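Local coordinates for ferritin (Pseudo-nitzschia multiseries, PDB 4IWK), which probably stores iron in a soluble, non-toxic form, taking it up as ferrous ion and oxidising it with oxygen at a ferroxidase site, at residues R11-T14 against Q15-A19; S90-E93 against L94-N98; A97-R100 against S101-L105; E132-I135 against G136-A140. All coordinates share one frame; numbering follows the deposited sequence.

Interaction 1: R11-T14 against Q15-A19; sequences RQVT and QEFTA. With FE (Fe (III) ion), chain G.
With chi1 at -173° Gln12 swings its CG to the far side from its own N and bends at chi2 (63°), while Glu16 starts with CG beside its own N (chi1 -66°) and bends too; the amide and carboxylate meet one helical turn apart. Gln12 NE2 donates to Glu16 OE2 at 2.9 Å. The acceptor lies in the amide plane, but the amide approaches OE2 on its anti side, out of the carboxylate plane. Water 1 donates to the same OE2, while Glu16 OE1 binds the iron(III) ion at 2.0 Å, so Gln12 is a second-shell residue that helps set the rotation of a metal ligand. Were Gln12 replaced by a leucine, Glu16 OE2 would probably lose its amide donor and the carboxylate would be freer to turn. Further round the helix, Thr14 O accepts twice, from Thr18 N and, from above the carbonyl plane, from Thr18 OG1 at 2.7 Å. Val13 CG1 comes obliquely against the Phe17 ring, 3.4 Å from Phe17 CE2. All this lies on helix 3-32 of the ferritin four-helix bundle. Glu49 and His52 of helix 36-62 complete the iron site, and helix 84-111 supplies Ser101 to Gln12 OE1 and Asn98 to Gln15 NE2.

Interaction 2: S90-E93 against L94-N98; sequences SILE and LEQAN. With FE (Fe (III) ion), chain I.
Leu92 and Gln96 make the main side-chain contact along this part of helix 84-111, and it is one of apolar carbon against amide. The Gln96 chain starts with CG beside its backbone N (chi1 -69°) and runs extended, back along the helix, which lays NE2 over the branched end of Leu92, 3.6 Å from Leu92 CG and almost equally near both methyls. On the other flank Gln96 OE1 passes 3.7 Å from Glu93 CA. With a serine in place of Gln96, Leu92 is likely to lose the amide lying over it, leaving a gap beside its methyls. A looser apolar touch joins Ile91 CD1 to Leu94 CD2 at 4.2 Å.

The hydrogen bonds between the two segments are those of the helix backbone; that from Glu95 N to Ile91 O is the straightest, at 170°. A side-chain bond runs from Asn98 ND2 to Glu95 OE1 at 3.2 Å, reaching the oxygen from above the carboxylate plane. Water 2 also donates to this oxygen, as does Gln128 NE2 of helix 115-145.

Metal binding falls to the same carboxylate. Glu95 OE2 lies 2.1 Å from the iron(III) ion and Glu95 OE1 2.6 Å from it, so the grip is asymmetric; waters 2 and 3 bind the metal as well. This is part of the ferroxidase centre inside the four-helix bundle. Glu49 of helix 36-62 and Glu131 of helix 115-145 complete the protein ligands, Tyr23 OH of helix 3-32 is hydrogen-bonded to Glu95 OE2, and Leu92 packs on Ile135 of helix 115-145.

Interaction 3: A97-R100 against S101-L105; sequences ANTR and SLLNL
Leu103 leans back over Thr99, one helical turn earlier, the two side chains running alongside each other. From its CB, 3.7 Å from Thr99 O, the chain leaves with CG beside the backbone N (chi1 -69°), and this carries Leu103 CG to 3.5 Å from the same carbonyl oxygen. At the tip, Leu103 CD1 reaches Thr99 CG2 at 4.0 Å, methyl against methyl. Thr99 O itself accepts from Leu103 N at 2.9 Å, so the aliphatic chain lies over an oxygen already engaged by the helix. Beyond this turn, Leu103 packs on Phe115 of a neighbouring subunit. The helix is 84-111 of the ferritin four-helix bundle, and another face looks into the bundle, where Leu102 packs on Phe56 and Phe124; Thr99 OG1 is hydrogen-bonded to Glu132 of helix 115-145. Leu102 repeats the backward lean, its CG lying 3.5 Å from Asn98 O. Asn104, on the exposed side, bonds through its backbone N to Arg100 O. A bend at chi3 (-27°) folds the Arg100 chain back and brings one guanidinium face over Ala97 CA, nearer the margin of the group than its middle.

Interaction 4: E132-I135 against G136-A140; sequences EDKI and GSILA
The backbone bond from Leu139 N to Ile135 O, 2.9 Å long and nearly straight at 171°, is one of four successive ones that tie this part of helix 115-145 together in the ferritin four-helix bundle. The bond from Ser137 N to Asp133 O is more bent, at 145°. Against this backbone, Ser137 sets its CB 3.4 Å from Asp133 O, with OG anti to its own N (chi1 169°). That hydroxyl is hydrogen-bonded to Lys141, a turn further on, and to Glu36 of a neighbouring subunit, so the serine faces a subunit interface of the 24-chain shell. Asp133 belongs to a metal site seen in this protein, though that site holds no ion bound to this chain here. Gly136 N bonds to Glu132 O in the same series. On the flank toward helix 36-62, where both pack on Tyr41, Lys134 and Ile138 keep abreast of each other. Ile138 puts its first branch over the backbone, CG1 lying 3.4 Å from Lys134 O, and its terminal CD1 touches the aliphatic part of the lysine, 4.1 Å from Lys134 CG.

How the interactions relate
All four interactions are short runs of long helices in one ferritin four-helix bundle. Interaction 1 comes first along the chain, on helix 3-32; interactions 2 and 3 follow on helix 84-111, sharing Ala97 and Asn98, and interaction 4 closes the series on helix 115-145. Interactions 1 and 2 have centres about 12 Å apart and hold neighbouring iron ions that share water 2, so together they line the ferroxidase centre. Interaction 4 lies about 21 Å from interaction 1, centre to centre, across the chain's centre. Helix 84-111 lies between the two and touches both helix 3-32 and helix 115-145.

Interaction 1: R11-T14 against Q15-A19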
loop_
_atom_site.group_PDB
_atom_site.type_symbol
_atom_site.label_atom_id
_atom_site.label_comp_id
_atom_site.label_asym_id
_atom_site.label_seq_id
_atom_site.Cartn_x
_atom_site.Cartn_y
_atom_site.Cartn_z
ATOM N N ARG A 11 20.196 11.913 -52.370
ATOM C CA ARG A 11 19.112 11.201 -53.060
ATOM C C ARG A 11 18.306 10.272 -52.076
ATOM O O ARG A 11 17.150 9.953 -52.300
ATOM C CB ARG A 11 19.590 10.397 -54.269
ATOM C CG ARG A 11 19.857 11.216 -55.530
ATOM C CD ARG A 11 21.016 10.582 -56.293
ATOM N NE ARG A 11 20.863 10.603 -57.737
ATOM C CZ ARG A 11 20.781 9.512 -58.496
ATOM N NH1 ARG A 11 20.856 8.292 -57.955
ATOM N NH2 ARG A 11 20.631 9.632 -59.811
ATOM N N GLN A 12 18.999 9.731 -51.076
ATOM C CA GLN A 12 18.344 8.747 -50.197
ATOM C C GLN A 12 17.251 9.516 -49.403
ATOM O O GLN A 12 16.134 8.957 -49.158
ATOM C CB GLN A 12 19.302 8.042 -49.188
ATOM C CG GLN A 12 18.604 6.913 -48.435
ATOM C CD GLN A 12 18.143 5.801 -49.392
ATOM O OE1 GLN A 12 18.800 5.572 -50.419
ATOM N NE2 GLN A 12 17.047 5.144 -49.104
ATOM N N VAL A 13 17.559 10.727 -48.962
ATOM C CA VAL A 13 16.556 11.516 -48.242
ATOM C C VAL A 13 15.378 11.735 -49.158
ATOM O O VAL A 13 14.217 11.553 -48.752
ATOM C CB VAL A 13 17.095 12.906 -47.813
ATOM C CG1 VAL A 13 15.980 13.770 -47.225
ATOM C CG2 VAL A 13 18.246 12.746 -46.794
ATOM N N THR A 14 15.662 12.141 -50.402
ATOM C CA THR A 14 14.553 12.289 -51.353
ATOM C C THR A 14 13.718 11.012 -51.541
ATOM O O THR A 14 12.477 11.079 -51.571
ATOM C CB THR A 14 15.081 12.713 -52.731
ATOM O OG1 THR A 14 15.860 13.866 -52.522
ATOM C CG2 THR A 14 13.872 13.068 -53.698
ATOM N N GLN A 15 14.385 9.834 -51.594
ATOM C CA GLN A 15 13.660 8.602 -51.850
ATOM C C GLN A 15 12.755 8.280 -50.612
ATOM O O GLN A 15 11.610 7.784 -50.798
ATOM C CB GLN A 15 14.703 7.503 -52.080
ATOM C CG GLN A 15 14.047 6.093 -52.261
ATOM C CD GLN A 15 13.088 6.039 -53.465
ATOM O OE1 GLN A 15 13.283 6.768 -54.457
ATOM N NE2 GLN A 15 12.013 5.251 -53.363
ATOM N N GLU A 16 13.266 8.558 -49.384
ATOM C CA GLU A 16 12.436 8.203 -48.184
ATOM C C GLU A 16 11.230 9.148 -48.182
ATOM O O GLU A 16 10.092 8.664 -47.917
ATOM C CB GLU A 16 13.210 8.447 -46.878
ATOM C CG GLU A 16 14.434 7.461 -46.762
ATOM C CD GLU A 16 14.161 5.991 -46.757
ATOM O OE1 GLU A 16 13.021 5.634 -46.457
ATOM O OE2 GLU A 16 15.121 5.215 -46.996
ATOM N N PHE A 17 11.434 10.412 -48.526
ATOM C CA PHE A 17 10.277 11.324 -48.520
ATOM C C PHE A 17 9.316 11.075 -49.688
ATOM O O PHE A 17 8.078 11.237 -49.499
ATOM C CB PHE A 17 10.724 12.801 -48.528
ATOM C CG PHE A 17 11.435 13.241 -47.286
ATOM C CD1 PHE A 17 11.298 12.567 -46.050
ATOM C CD2 PHE A 17 12.228 14.387 -47.349
ATOM C CE1 PHE A 17 11.948 13.028 -44.900
ATOM C CE2 PHE A 17 12.872 14.854 -46.193
ATOM C CZ PHE A 17 12.685 14.191 -44.951
ATOM N N THR A 18 9.840 10.588 -50.823
ATOM C CA THR A 18 9.009 10.169 -51.965
ATOM C C THR A 18 8.144 9.007 -51.521
ATOM O O THR A 18 6.915 8.995 -51.744
ATOM C CB THR A 18 9.912 9.765 -53.143
ATOM O OG1 THR A 18 10.638 10.934 -53.555
ATOM C CG2 THR A 18 9.124 9.224 -54.312
ATOM N N ALA A 19 8.768 8.060 -50.834
ATOM C CA ALA A 19 7.997 6.917 -50.343
ATOM C C ALA A 19 6.973 7.312 -49.294
ATOM O O ALA A 19 5.886 6.836 -49.351
ATOM C CB ALA A 19 8.924 5.886 -49.726
HETATM FE FE FE G . 12.322 3.823 -45.945
HETATM O O HOH W 1 14.153 2.963 -46.365
HETATM O O HOH W 2 11.489 1.878 -45.975
#

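Interaction 2: S90-E93 against L94-N98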
loop_
_atom_site.group_PDB
_atom_site.type_symbol
_atom_site.label_atom_id
_atom_site.label_comp_id
_atom_site.label_asym_id
_atom_site.label_seq_id
_atom_site.Cartn_x
_atom_site.Cartn_y
_atom_site.Cartn_z
ATOM N N SER A 90 2.018 -1.796 -56.003
ATOM C CA SER A 90 2.837 -0.562 -56.069
ATOM C C SER A 90 3.664 -0.336 -54.794
ATOM O O SER A 90 4.811 0.163 -54.907
ATOM C CB SER A 90 1.943 0.664 -56.279
ATOM O OG SER A 90 1.388 0.639 -57.621
ATOM N N ILE A 91 3.113 -0.680 -53.629
ATOM C CA ILE A 91 3.865 -0.463 -52.372
ATOM C C ILE A 91 5.031 -1.483 -52.360
ATOM O O ILE A 91 6.139 -1.147 -51.932
ATOM C CB ILE A 91 2.966 -0.673 -51.185
ATOM C CG1 ILE A 91 1.887 0.445 -51.201
ATOM C CG2 ILE A 91 3.721 -0.716 -49.873
ATOM C CD1 ILE A 91 2.514 1.809 -51.188
ATOM N N LEU A 92 4.814 -2.699 -52.827
ATOM C CA LEU A 92 5.977 -3.655 -52.904
ATOM C C LEU A 92 7.073 -3.089 -53.779
ATOM O O LEU A 92 8.261 -3.049 -53.383
ATOM C CB LEU A 92 5.470 -4.989 -53.479
ATOM C CG LEU A 92 6.694 -5.976 -53.622
ATOM C CD1 LEU A 92 7.305 -6.348 -52.293
ATOM C CD2 LEU A 92 6.151 -7.202 -54.358
ATOM N N GLU A 93 6.720 -2.594 -54.948
ATOM C CA GLU A 93 7.688 -1.977 -55.852
ATOM C C GLU A 93 8.409 -0.796 -55.227
ATOM O O GLU A 93 9.598 -0.643 -55.464
ATOM C CB GLU A 93 6.988 -1.581 -57.133
ATOM C CG GLU A 93 6.654 -2.808 -57.957
ATOM C CD GLU A 93 5.706 -2.474 -59.092
ATOM O OE1 GLU A 93 5.603 -1.320 -59.432
ATOM O OE2 GLU A 93 5.061 -3.367 -59.652
ATOM N N LEU A 94 7.636 0.059 -54.486
ATOM C CA LEU A 94 8.211 1.214 -53.784
ATOM C C LEU A 94 9.309 0.703 -52.799
ATOM O O LEU A 94 10.424 1.291 -52.735
ATOM C CB LEU A 94 7.108 1.905 -52.992
ATOM C CG LEU A 94 7.553 3.117 -52.140
ATOM C CD1 LEU A 94 7.978 4.274 -53.050
ATOM C CD2 LEU A 94 6.381 3.477 -51.205
ATOM N N GLU A 95 8.960 -0.284 -51.995
ATOM C CA GLU A 95 9.926 -0.842 -51.003
ATOM C C GLU A 95 11.164 -1.430 -51.711
ATOM O O GLU A 95 12.304 -1.218 -51.187
ATOM C CB GLU A 95 9.299 -1.802 -50.037
ATOM C CG GLU A 95 8.383 -1.068 -48.993
ATOM C CD GLU A 95 9.052 -0.110 -48.067
ATOM O OE1 GLU A 95 10.288 -0.014 -48.080
ATOM O OE2 GLU A 95 8.270 0.444 -47.271
ATOM N N GLN A 96 10.949 -2.068 -52.849
ATOM C CA GLN A 96 12.079 -2.609 -53.613
ATOM C C GLN A 96 12.971 -1.493 -54.090
ATOM O O GLN A 96 14.228 -1.594 -54.037
ATOM C CB GLN A 96 11.624 -3.447 -54.760
ATOM C CG GLN A 96 10.991 -4.739 -54.243
ATOM C CD GLN A 96 10.210 -5.485 -55.316
ATOM O OE1 GLN A 96 9.908 -4.920 -56.357
ATOM N NE2 GLN A 96 9.885 -6.771 -55.058
ATOM N N ALA A 97 12.357 -0.365 -54.511
ATOM C CA ALA A 97 13.113 0.838 -54.799
ATOM C C ALA A 97 13.889 1.441 -53.663
ATOM O O ALA A 97 15.007 1.978 -53.873
ATOM C CB ALA A 97 12.218 1.926 -55.451
ATOM N N ASN A 98 13.263 1.495 -52.504
ATOM C CA ASN A 98 13.916 2.011 -51.333
ATOM C C ASN A 98 15.176 1.130 -51.068
ATOM O O ASN A 98 16.217 1.663 -50.690
ATOM C CB ASN A 98 12.989 1.898 -50.141
ATOM C CG ASN A 98 11.912 2.970 -50.099
ATOM O OD1 ASN A 98 11.917 3.923 -50.903
ATOM N ND2 ASN A 98 11.063 2.901 -49.045
HETATM FE FE FE I . 9.632 1.398 -45.980
HETATM O O HOH W 2 11.489 1.878 -45.975
HETATM O O HOH W 3 8.778 1.714 -44.397
#

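Interaction 3: A97-R100 against S101-L105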
loop_
_atom_site.group_PDB
_atom_site.type_symbol
_atom_site.label_atom_id
_atom_site.label_comp_id
_atom_site.label_asym_id
_atom_site.label_seq_id
_atom_site.Cartn_x
_atom_site.Cartn_y
_atom_site.Cartn_z
ATOM N N ALA A 97 12.357 -0.365 -54.511
ATOM C CA ALA A 97 13.113 0.838 -54.799
ATOM C C ALA A 97 13.889 1.441 -53.663
ATOM O O ALA A 97 15.007 1.978 -53.873
ATOM C CB ALA A 97 12.218 1.926 -55.451
ATOM N N ASN A 98 13.263 1.495 -52.504
ATOM C CA ASN A 98 13.916 2.011 -51.333
ATOM C C ASN A 98 15.176 1.130 -51.068
ATOM O O ASN A 98 16.217 1.663 -50.690
ATOM C CB ASN A 98 12.989 1.898 -50.141
ATOM C CG ASN A 98 11.912 2.970 -50.099
ATOM O OD1 ASN A 98 11.917 3.923 -50.903
ATOM N ND2 ASN A 98 11.063 2.901 -49.045
ATOM N N THR A 99 15.041 -0.169 -51.200
ATOM C CA THR A 99 16.167 -1.117 -50.902
ATOM C C THR A 99 17.215 -0.865 -51.947
ATOM O O THR A 99 18.385 -0.823 -51.559
ATOM C CB THR A 99 15.685 -2.546 -50.988
ATOM O OG1 THR A 99 14.707 -2.761 -49.975
ATOM C CG2 THR A 99 16.866 -3.577 -50.776
ATOM N N ARG A 100 16.860 -0.728 -53.237
ATOM C CA ARG A 100 17.896 -0.476 -54.256
ATOM C C ARG A 100 18.651 0.803 -54.008
ATOM O O ARG A 100 19.854 0.834 -54.160
ATOM C CB ARG A 100 17.336 -0.463 -55.676
ATOM C CG ARG A 100 17.066 -1.861 -56.235
ATOM C CD ARG A 100 16.619 -1.819 -57.743
ATOM N NE ARG A 100 15.972 -0.527 -58.065
ATOM C CZ ARG A 100 14.651 -0.255 -58.077
ATOM N NH1 ARG A 100 13.728 -1.191 -57.858
ATOM N NH2 ARG A 100 14.261 1.012 -58.300
ATOM N N SER A 101 17.969 1.846 -53.562
ATOM C CA SER A 101 18.574 3.120 -53.328
ATOM C C SER A 101 19.624 2.956 -52.174
ATOM O O SER A 101 20.763 3.534 -52.190
ATOM C CB SER A 101 17.428 4.065 -52.938
ATOM O OG SER A 101 17.982 5.312 -52.775
ATOM N N LEU A 102 19.238 2.186 -51.170
ATOM C CA LEU A 102 20.095 1.954 -50.015
ATOM C C LEU A 102 21.309 1.140 -50.424
ATOM O O LEU A 102 22.411 1.366 -49.876
ATOM C CB LEU A 102 19.351 1.192 -48.859
ATOM C CG LEU A 102 18.426 2.129 -48.080
ATOM C CD1 LEU A 102 17.441 1.310 -47.204
ATOM C CD2 LEU A 102 19.224 3.135 -47.208
ATOM N N LEU A 103 21.087 0.116 -51.241
ATOM C CA LEU A 103 22.263 -0.711 -51.700
ATOM C C LEU A 103 23.152 0.127 -52.611
ATOM O O LEU A 103 24.370 0.031 -52.474
ATOM C CB LEU A 103 21.765 -2.019 -52.409
ATOM C CG LEU A 103 21.078 -3.044 -51.460
ATOM C CD1 LEU A 103 20.552 -4.183 -52.336
ATOM C CD2 LEU A 103 21.878 -3.683 -50.304
ATOM N N ASN A 104 22.608 1.056 -53.392
ATOM C CA ASN A 104 23.477 1.953 -54.188
ATOM C C ASN A 104 24.340 2.842 -53.340
ATOM O O ASN A 104 25.550 3.068 -53.610
ATOM C CB ASN A 104 22.653 2.875 -55.114
ATOM C CG ASN A 104 22.043 2.133 -56.283
ATOM O OD1 ASN A 104 22.445 1.028 -56.603
ATOM N ND2 ASN A 104 20.993 2.726 -56.868
ATOM N N LEU A 105 23.716 3.400 -52.307
ATOM C CA LEU A 105 24.452 4.235 -51.349
ATOM C C LEU A 105 25.531 3.398 -50.644
ATOM O O LEU A 105 26.678 3.902 -50.506
ATOM C CB LEU A 105 23.434 4.807 -50.293
ATOM C CG LEU A 105 24.026 5.671 -49.284
ATOM C CD1 LEU A 105 24.928 6.842 -49.813
ATOM C CD2 LEU A 105 22.841 6.229 -48.404
#

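Interaction 4: E132-I135 against G136-A140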
loop_
_atom_site.group_PDB
_atom_site.type_symbol
_atom_site.label_atom_id
_atom_site.label_comp_id
_atom_site.label_asym_id
_atom_site.label_seq_id
_atom_site.Cartn_x
_atom_site.Cartn_y
_atom_site.Cartn_z
ATOM N N GLU A 132 10.238 -5.716 -46.921
ATOM C CA GLU A 132 9.866 -6.402 -48.180
ATOM C C GLU A 132 9.127 -7.726 -47.880
ATOM O O GLU A 132 8.184 -8.102 -48.636
ATOM C CB GLU A 132 11.064 -6.663 -49.065
ATOM C CG GLU A 132 11.625 -5.372 -49.708
ATOM C CD GLU A 132 12.632 -5.655 -50.798
ATOM O OE1 GLU A 132 12.514 -6.705 -51.455
ATOM O OE2 GLU A 132 13.607 -4.926 -50.946
ATOM N N ASP A 133 9.550 -8.432 -46.853
ATOM C CA ASP A 133 8.920 -9.692 -46.549
ATOM C C ASP A 133 7.466 -9.444 -46.115
ATOM O O ASP A 133 6.580 -10.206 -46.566
ATOM C CB ASP A 133 9.689 -10.353 -45.358
ATOM C CG ASP A 133 8.982 -11.586 -44.799
ATOM O OD1 ASP A 133 8.932 -12.577 -45.528
ATOM O OD2 ASP A 133 8.525 -11.519 -43.677
ATOM N N LYS A 134 7.230 -8.462 -45.216
ATOM C CA LYS A 134 5.905 -8.150 -44.685
ATOM C C LYS A 134 4.972 -7.726 -45.880
ATOM O O LYS A 134 3.848 -8.236 -45.972
ATOM C CB LYS A 134 6.052 -7.004 -43.680
ATOM C CG LYS A 134 4.722 -6.525 -43.172
ATOM C CD LYS A 134 4.834 -6.207 -41.697
ATOM C CE LYS A 134 3.523 -5.463 -41.227
ATOM N NZ LYS A 134 3.695 -4.728 -39.880
ATOM N N ILE A 135 5.425 -6.821 -46.737
ATOM C CA ILE A 135 4.585 -6.364 -47.879
ATOM C C ILE A 135 4.308 -7.495 -48.827
ATOM O O ILE A 135 3.174 -7.666 -49.267
ATOM C CB ILE A 135 5.241 -5.198 -48.628
ATOM C CG1 ILE A 135 5.194 -4.019 -47.688
ATOM C CG2 ILE A 135 4.480 -4.867 -49.961
ATOM C CD1 ILE A 135 6.292 -3.002 -47.818
ATOM N N GLY A 136 5.320 -8.327 -49.111
ATOM C CA GLY A 136 5.122 -9.424 -50.041
ATOM C C GLY A 136 4.092 -10.364 -49.419
ATOM O O GLY A 136 3.257 -10.913 -50.152
ATOM N N SER A 137 4.102 -10.574 -48.101
ATOM C CA SER A 137 3.157 -11.517 -47.494
ATOM C C SER A 137 1.730 -10.928 -47.507
ATOM O O SER A 137 0.767 -11.631 -47.785
ATOM C CB SER A 137 3.575 -11.784 -46.029
ATOM O OG SER A 137 2.572 -12.484 -45.338
ATOM N N ILE A 138 1.597 -9.637 -47.234
ATOM C CA ILE A 138 0.258 -9.035 -47.327
ATOM C C ILE A 138 -0.298 -9.101 -48.761
ATOM O O ILE A 138 -1.517 -9.461 -48.961
ATOM C CB ILE A 138 0.300 -7.525 -46.817
ATOM C CG1 ILE A 138 0.587 -7.503 -45.330
ATOM C CG2 ILE A 138 -1.068 -6.869 -47.178
ATOM C CD1 ILE A 138 0.989 -6.107 -44.757
ATOM N N LEU A 139 0.551 -8.756 -49.739
ATOM C CA LEU A 139 0.183 -8.827 -51.167
ATOM C C LEU A 139 -0.318 -10.274 -51.445
ATOM O O LEU A 139 -1.330 -10.484 -52.122
ATOM C CB LEU A 139 1.342 -8.451 -52.066
ATOM C CG LEU A 139 1.080 -8.603 -53.541
ATOM C CD1 LEU A 139 -0.088 -7.653 -53.897
ATOM C CD2 LEU A 139 2.379 -8.167 -54.316
ATOM N N ALA A 140 0.391 -11.293 -50.906
ATOM C CA ALA A 140 -0.015 -12.661 -51.209
ATOM C C ALA A 140 -1.402 -12.933 -50.608
ATOM O O ALA A 140 -2.245 -13.611 -51.245
ATOM C CB ALA A 140 1.021 -13.679 -50.607
#